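Local coordinates for protein cytochrome oxidase subunit II (Rhodothermus marinus, PDB 1W2L) that forms the heme c domain of the caa3 oxygen reductase and, as part of that enzyme's subunit II, probably helps deliver electrons for oxygen reduction, at residues S60-G65 and R86-L91. Numbering follows the deposited sequence.
With HEC (heme c), chain B.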
ATOM      1  N   SER A  60      -5.155   1.502   4.481  1.00 11.10           N
ATOM      2  CA  SER A  60      -3.944   0.766   4.736  1.00 10.53           C
ATOM      3  C   SER A  60      -2.759   1.707   5.018  1.00 11.10           C
ATOM      4  O   SER A  60      -1.913   1.373   5.876  1.00 13.31           O
ATOM      5  CB  SER A  60      -3.603  -0.138   3.550  1.00 11.40           C
ATOM      6  OG  SER A  60      -4.526  -1.178   3.397  1.00 13.52           O
ATOM      7  N   ILE A  61      -2.724   2.827   4.355  1.00 10.88           N
ATOM      8  CA  ILE A  61      -1.632   3.789   4.488  1.00 11.46           C
ATOM      9  C   ILE A  61      -1.847   4.697   5.686  1.00 12.68           C
ATOM     10  O   ILE A  61      -0.922   4.933   6.479  1.00 15.09           O
ATOM     11  CB  ILE A  61      -1.500   4.599   3.165  1.00 12.99           C
ATOM     12  CG1 ILE A  61      -1.096   3.688   2.010  1.00 13.09           C
ATOM     13  CG2 ILE A  61      -0.513   5.741   3.339  1.00 14.31           C
ATOM     14  CD1 ILE A  61      -1.241   4.320   0.641  1.00 14.74           C
ATOM     15  N   LEU A  62      -3.042   5.239   5.847  1.00 12.99           N
ATOM     16  CA  LEU A  62      -3.393   6.218   6.859  1.00 13.55           C
ATOM     17  C   LEU A  62      -3.846   5.672   8.175  1.00 14.30           C
ATOM     18  O   LEU A  62      -3.738   6.384   9.190  1.00 19.40           O
ATOM     19  CB  LEU A  62      -4.492   7.180   6.403  1.00 14.86           C
ATOM     20  CG  LEU A  62      -4.084   8.106   5.263  1.00 16.19           C
ATOM     21  CD1 LEU A  62      -5.282   8.890   4.789  1.00 17.76           C
ATOM     22  CD2 LEU A  62      -2.990   9.069   5.729  1.00 18.57           C
ATOM     23  N   GLN A  63      -4.267   4.429   8.180  1.00 13.56           N
ATOM     24  CA  GLN A  63      -4.640   3.727   9.397  1.00 15.83           C
ATOM     25  C   GLN A  63      -3.864   2.424   9.440  1.00 18.30           C
ATOM     26  O   GLN A  63      -4.479   1.380   9.547  1.00 21.66           O
ATOM     27  CB  GLN A  63      -6.164   3.523   9.502  1.00 18.35           C
ATOM     28  CG  GLN A  63      -7.029   4.774   9.406  1.00 27.88           C
ATOM     29  CD  GLN A  63      -8.497   4.329   9.258  1.00 32.61           C
ATOM     30  OE1 GLN A  63      -9.114   4.534   8.219  1.00 29.22           O
ATOM     31  NE2 GLN A  63      -8.990   3.702  10.304  1.00 47.85           N
ATOM     32  N   PRO A  64      -2.515   2.510   9.473  1.00 21.05           N
ATOM     33  CA  PRO A  64      -1.682   1.313   9.482  1.00 24.31           C
ATOM     34  C   PRO A  64      -2.016   0.485  10.718  1.00 25.00           C
ATOM     35  O   PRO A  64      -2.257   1.038  11.791  1.00 24.31           O
ATOM     36  CB  PRO A  64      -0.305   1.965   9.560  1.00 25.90           C
ATOM     37  CG  PRO A  64      -0.497   3.184  10.401  1.00 26.62           C
ATOM     38  CD  PRO A  64      -1.707   3.735   9.653  1.00 23.64           C
ATOM     39  N   GLY A  65      -2.034  -0.822  10.511  1.00 28.07           N
ATOM     40  CA  GLY A  65      -2.249  -1.749  11.594  1.00 34.33           C
ATOM     41  C   GLY A  65      -3.737  -1.959  11.816  1.00 33.61           C
ATOM     42  O   GLY A  65      -4.035  -2.898  12.542  1.00 40.74           O
ATOM     43  N   ARG A  86      -2.442  14.964  -1.015  1.00 20.11           N
ATOM     44  CA  ARG A  86      -1.787  14.837  -2.341  1.00 20.29           C
ATOM     45  C   ARG A  86      -0.869  13.632  -2.332  1.00 17.91           C
ATOM     46  O   ARG A  86      -0.828  12.878  -3.281  1.00 17.29           O
ATOM     47  CB  ARG A  86      -1.027  16.123  -2.700  1.00 25.88           C
ATOM     48  CG  ARG A  86      -0.074  16.155  -3.862  1.00 24.17           C
ATOM     49  CD  ARG A  86       0.474  17.565  -4.137  1.00 28.81           C
ATOM     50  NE  ARG A  86       1.358  17.554  -5.298  1.00 34.33           N
ATOM     51  CZ  ARG A  86       2.280  17.608  -6.198  1.00 39.62           C
ATOM     52  NH1 ARG A  86       3.516  18.102  -5.925  1.00 51.06           N
ATOM     53  NH2 ARG A  86       2.146  17.204  -7.487  1.00 40.44           N
ATOM     54  N   GLU A  87      -0.104  13.459  -1.250  1.00 17.66           N
ATOM     55  CA  GLU A  87       0.845  12.344  -1.177  1.00 15.57           C
ATOM     56  C   GLU A  87       0.109  11.025  -1.173  1.00 14.79           C
ATOM     57  O   GLU A  87       0.557  10.096  -1.823  1.00 13.19           O
ATOM     58  CB  GLU A  87       1.680  12.485   0.099  1.00 18.10           C
ATOM     59  CG  GLU A  87       2.693  13.635  -0.011  1.00 21.88           C
ATOM     60  CD  GLU A  87       3.431  13.901   1.294  1.00 27.41           C
ATOM     61  OE1 GLU A  87       2.801  13.749   2.374  1.00 28.24           O
ATOM     62  OE2 GLU A  87       4.626  14.284   1.286  1.00 39.30           O
ATOM     63  N   VAL A  88      -0.999  10.906  -0.439  1.00 14.42           N
ATOM     64  CA  VAL A  88      -1.747   9.641  -0.443  1.00 13.62           C
ATOM     65  C   VAL A  88      -2.277   9.374  -1.848  1.00 12.88           C
ATOM     66  O   VAL A  88      -2.204   8.250  -2.347  1.00 12.90           O
ATOM     67  CB  VAL A  88      -2.886   9.652   0.599  1.00 14.50           C
ATOM     68  CG1 VAL A  88      -3.768   8.427   0.475  1.00 16.83           C
ATOM     69  CG2 VAL A  88      -2.259   9.747   1.996  1.00 17.00           C
ATOM     70  N   ALA A  89      -2.862  10.401  -2.464  1.00 14.19           N
ATOM     71  CA  ALA A  89      -3.409  10.229  -3.791  1.00 14.87           C
ATOM     72  C   ALA A  89      -2.322   9.771  -4.774  1.00 12.99           C
ATOM     73  O   ALA A  89      -2.570   8.914  -5.650  1.00 14.80           O
ATOM     74  CB  ALA A  89      -4.052  11.508  -4.291  1.00 15.10           C
ATOM     75  N   ALA A  90      -1.136  10.341  -4.657  1.00 13.87           N
ATOM     76  CA  ALA A  90      -0.014  10.007  -5.525  1.00 13.63           C
ATOM     77  C   ALA A  90       0.450   8.582  -5.330  1.00 12.51           C
ATOM     78  O   ALA A  90       0.638   7.848  -6.288  1.00 13.05           O
ATOM     79  CB  ALA A  90       1.157  10.967  -5.262  1.00 15.19           C
ATOM     80  N   LEU A  91       0.599   8.170  -4.088  1.00 11.92           N
ATOM     81  CA  LEU A  91       0.984   6.791  -3.811  1.00 11.54           C
ATOM     82  C   LEU A  91      -0.033   5.834  -4.389  1.00 11.58           C
ATOM     83  O   LEU A  91       0.299   4.797  -4.928  1.00 12.62           O
ATOM     84  CB  LEU A  91       1.155   6.550  -2.306  1.00 10.20           C
ATOM     85  CG  LEU A  91       2.458   7.107  -1.722  1.00 11.47           C
ATOM     86  CD1 LEU A  91       2.333   7.277  -0.230  1.00 14.16           C
ATOM     87  CD2 LEU A  91       3.666   6.262  -2.047  1.00 13.86           C
TER
HETATM   88 FE   HEC B1100       3.033  -1.320   3.765  1.00  7.18          FE
HETATM   89  CHA HEC B1100       0.543  -3.655   3.894  1.00  8.36           C
HETATM   90  CHB HEC B1100       1.179   0.525   1.579  1.00  7.75           C
HETATM   91  CHC HEC B1100       5.475   1.033   3.719  1.00  7.91           C
HETATM   92  CHD HEC B1100       5.026  -3.357   5.653  1.00  7.88           C
HETATM   93  NA  HEC B1100       1.203  -1.525   2.926  1.00  7.68           N
HETATM   94  C1A HEC B1100       0.310  -2.558   3.133  1.00  7.71           C
HETATM   95  C2A HEC B1100      -0.786  -2.367   2.218  1.00  8.00           C
HETATM   96  C3A HEC B1100      -0.635  -1.180   1.615  1.00  8.17           C
HETATM   97  C4A HEC B1100       0.639  -0.622   2.042  1.00  7.15           C
HETATM   98  CMA HEC B1100      -1.506  -0.538   0.535  1.00  9.86           C
HETATM   99  CAA HEC B1100      -1.861  -3.433   1.971  1.00  9.74           C
HETATM  100  CBA HEC B1100      -1.239  -4.416   0.981  1.00 10.88           C
HETATM  101  CGA HEC B1100      -2.105  -5.650   0.555  1.00 11.50           C
HETATM  102  O1A HEC B1100      -1.466  -6.490  -0.031  1.00 13.30           O
HETATM  103  O2A HEC B1100      -3.314  -5.680   0.908  1.00 11.68           O
HETATM  104  NB  HEC B1100       3.280   0.442   2.814  1.00  7.73           N
HETATM  105  C1B HEC B1100       2.433   0.976   1.955  1.00  7.88           C
HETATM  106  C2B HEC B1100       2.966   2.252   1.424  1.00  7.87           C
HETATM  107  C3B HEC B1100       4.152   2.420   2.094  1.00  7.79           C
HETATM  108  C4B HEC B1100       4.379   1.287   2.930  1.00  7.70           C
HETATM  109  CMB HEC B1100       2.338   3.086   0.385  1.00  9.64           C
HETATM  110  CAB HEC B1100       5.124   3.572   1.996  1.00  9.71           C
HETATM  111  CBB HEC B1100       4.396   4.905   2.297  1.00 10.75           C
HETATM  112  NC  HEC B1100       4.850  -1.149   4.558  1.00  8.06           N
HETATM  113  C1C HEC B1100       5.718  -0.072   4.392  1.00  7.27           C
HETATM  114  C2C HEC B1100       6.971  -0.403   5.116  1.00  7.98           C
HETATM  115  C3C HEC B1100       6.831  -1.613   5.649  1.00  8.40           C
HETATM  116  C4C HEC B1100       5.517  -2.094   5.334  1.00  7.91           C
HETATM  117  CMC HEC B1100       8.168   0.549   5.137  1.00  8.80           C
HETATM  118  CAC HEC B1100       7.894  -2.486   6.329  1.00 10.13           C
HETATM  119  CBC HEC B1100       8.556  -1.946   7.575  1.00 11.60           C
HETATM  120  ND  HEC B1100       2.797  -3.125   4.636  1.00  8.78           N
HETATM  121  C1D HEC B1100       3.750  -3.803   5.335  1.00  8.11           C
HETATM  122  C2D HEC B1100       3.259  -5.107   5.719  1.00  7.97           C
HETATM  123  C3D HEC B1100       2.016  -5.148   5.242  1.00  7.79           C
HETATM  124  C4D HEC B1100       1.699  -3.942   4.573  1.00  7.82           C
HETATM  125  CMD HEC B1100       4.038  -6.113   6.455  1.00  9.75           C
HETATM  126  CAD HEC B1100       1.012  -6.360   5.372  1.00 10.08           C
HETATM  127  CBD HEC B1100       0.307  -6.369   6.727  1.00 10.62           C
HETATM  128  CGD HEC B1100      -0.784  -5.354   6.769  1.00 10.76           C
HETATM  129  O1D HEC B1100      -0.688  -4.336   7.514  1.00 12.80           O
HETATM  130  O2D HEC B1100      -1.785  -5.516   6.007  1.00 11.71           O
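Ile61 and Leu62, near the end of helix 54-62, pack on Val88 and Leu91 of the C-terminal helix 85-96 in this class I-like cytochrome c fold, whose helices wrap the heme. Ile61 can be followed outward. Its CB points at helix 85-96; CG1, set anti to the carbonyl carbon (chi1 -64°), lies 3.8 Å from the heme methyl CMB and close to the meso carbon CHB. The extended chi2 then carries CD1 on, and this methyl lies 3.8 Å from CMB and 4.4 Å from Leu91 CB. A long, wholly apolar arm suits this place, since its CG1 lies against the heme while CD1 touches both the heme and the facing helix. Leu91 answers from the other helix, bringing CD1 to 4.0 Å from the heme carbon CBB, while its side chain also touches Leu12 of helix 5-15, tying the N-terminal helix into the same core. Beside the heme, Ser60 is small enough for Ser60 CB to sit 3.7 Å from heme C3A, and its hydroxyl is satisfied by Tyr56 O. Farther from the heme, Val88, apolar and compact, turns CG2 toward Leu62, whose longer side chain reaches across at a slant; there Leu62 CD2 meets Val88 CG2 at 3.9 Å.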